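PDB 2R79: periplasmic binding protein, which binds heme in the periplasm of Pseudomonas aeruginosa and probably delivers it for uptake. Local coordinates for residues K183-S186 and V187-A191. Residues are numbered along the deposited sequence; the frame is centred on the assembly and turned at random.
Sequences KPIS and VEALA. With SO4 (sulfate ion), chain B.
Ile185 lays its CG2 branch over the start of helix 187-193, where it overlaps the side chains of Leu190 and Ala189. The methyl CG2 of Ile185 lies 3.3 Å from CD1 of Leu190, a contact closer than usual for two methyl carbons, which at this resolution may be imprecise, and 3.8 Å from CB of Ala189; the side chains of Ile185 and Leu190 run at a slant to each other. With chi1 at -58°, Ile185 sets CG2 opposite its backbone N, facing the helix, while CG1 lies beside that N and its CD1 still borders the same Leu190 methyl more loosely. Val157 of strand 155-158 touches both Ile185 and Leu190, joining the turn to the mixed sheet, and the loop residue His179 meets the same isoleucine.

Ser186 is the N-cap residue of the helix. Its carbonyl O takes the first regular helical bond, from Leu190 N at 3.2 Å; the N-H points almost straight at the oxygen (174°) and arrives in the carbonyl plane. Ala189 N lies 3.1 Å from the same O but makes a weak, strongly bent bond. The hydroxyl of Ser186 sits near the first turn, with OG 3.7 Å from CB of Ala189. The bent chain of Glu188 brings its carboxylate beside the serine, OE2 3.7 Å from CB of Ser186. Val187 faces elsewhere, against Asn218 and Leu221. The backbone of Lys183 pairs with Val157, while its side chain reaches away and NZ donates to O4 of a sulfate ion at 3.1 Å; Glu180 N also binds this ion, probably a crystallisation component.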
loop_
_atom_site.group_PDB
_atom_site.type_symbol
_atom_site.label_atom_id
_atom_site.label_comp_id
_atom_site.label_asym_id
_atom_site.label_seq_id
_atom_site.Cartn_x
_atom_site.Cartn_y
_atom_site.Cartn_z
ATOM N N LYS A 183 -28.181 7.472 -26.005
ATOM C CA LYS A 183 -29.552 7.735 -25.615
ATOM C C LYS A 183 -30.007 6.883 -24.445
ATOM O O LYS A 183 -29.510 5.778 -24.238
ATOM C CB LYS A 183 -30.484 7.513 -26.806
ATOM C CG LYS A 183 -30.206 8.449 -27.967
ATOM C CD LYS A 183 -31.498 8.864 -28.653
ATOM C CE LYS A 183 -31.278 10.033 -29.601
ATOM N NZ LYS A 183 -32.579 10.570 -30.104
ATOM N N PRO A 184 -30.946 7.406 -23.641
ATOM C CA PRO A 184 -31.446 6.646 -22.496
ATOM C C PRO A 184 -32.419 5.590 -23.003
ATOM O O PRO A 184 -33.163 5.829 -23.950
ATOM C CB PRO A 184 -32.137 7.715 -21.650
ATOM C CG PRO A 184 -32.663 8.652 -22.675
ATOM C CD PRO A 184 -31.503 8.771 -23.648
ATOM N N ILE A 185 -32.394 4.417 -22.393
ATOM C CA ILE A 185 -33.295 3.348 -22.785
ATOM C C ILE A 185 -33.785 2.662 -21.519
ATOM O O ILE A 185 -33.041 2.533 -20.551
ATOM C CB ILE A 185 -32.585 2.317 -23.676
ATOM C CG1 ILE A 185 -32.024 3.007 -24.918
ATOM C CG2 ILE A 185 -33.562 1.234 -24.099
ATOM C CD1 ILE A 185 -31.308 2.065 -25.850
ATOM N N SER A 186 -35.043 2.241 -21.524
ATOM C CA SER A 186 -35.625 1.564 -20.372
ATOM C C SER A 186 -34.865 0.271 -20.096
ATOM O O SER A 186 -34.463 -0.430 -21.025
ATOM C CB SER A 186 -37.099 1.251 -20.643
ATOM O OG SER A 186 -37.237 0.508 -21.844
ATOM N N VAL A 187 -34.669 -0.040 -18.816
ATOM C CA VAL A 187 -33.958 -1.253 -18.427
ATOM C C VAL A 187 -34.686 -2.476 -18.976
ATOM O O VAL A 187 -34.067 -3.499 -19.269
ATOM C CB VAL A 187 -33.849 -1.374 -16.882
ATOM C CG1 VAL A 187 -33.134 -2.668 -16.500
ATOM C CG2 VAL A 187 -33.092 -0.183 -16.323
ATOM N N GLU A 188 -36.002 -2.352 -19.127
ATOM C CA GLU A 188 -36.832 -3.436 -19.643
ATOM C C GLU A 188 -36.339 -3.871 -21.022
ATOM O O GLU A 188 -36.192 -5.062 -21.296
ATOM C CB GLU A 188 -38.294 -2.988 -19.736
ATOM C CG GLU A 188 -38.935 -2.555 -18.410
ATOM C CD GLU A 188 -38.430 -1.203 -17.899
ATOM O OE1 GLU A 188 -37.263 -1.115 -17.455
ATOM O OE2 GLU A 188 -39.207 -0.222 -17.943
ATOM N N ALA A 189 -36.087 -2.897 -21.889
ATOM C CA ALA A 189 -35.602 -3.184 -23.232
ATOM C C ALA A 189 -34.189 -3.748 -23.141
ATOM O O ALA A 189 -33.868 -4.762 -23.762
ATOM C CB ALA A 189 -35.608 -1.919 -24.065
ATOM N N LEU A 190 -33.350 -3.087 -22.351
ATOM C CA LEU A 190 -31.970 -3.515 -22.160
ATOM C C LEU A 190 -31.871 -4.964 -21.700
ATOM O O LEU A 190 -31.044 -5.725 -22.204
ATOM C CB LEU A 190 -31.273 -2.602 -21.148
ATOM C CG LEU A 190 -30.443 -1.445 -21.713
ATOM C CD1 LEU A 190 -31.212 -0.706 -22.800
ATOM C CD2 LEU A 190 -30.060 -0.510 -20.580
ATOM N N ALA A 191 -32.709 -5.350 -20.745
ATOM C CA ALA A 191 -32.688 -6.718 -20.248
ATOM C C ALA A 191 -33.152 -7.683 -21.332
ATOM O O ALA A 191 -32.652 -8.804 -21.441
ATOM C CB ALA A 191 -33.578 -6.845 -19.032
HETATM S S SO4 B . -32.659 7.383 -32.763
HETATM O O1 SO4 B . -33.180 6.060 -32.328
HETATM O O2 SO4 B . -33.467 8.549 -33.235
HETATM O O3 SO4 B . -31.290 7.666 -32.181
HETATM O O4 SO4 B . -33.149 7.882 -31.436
#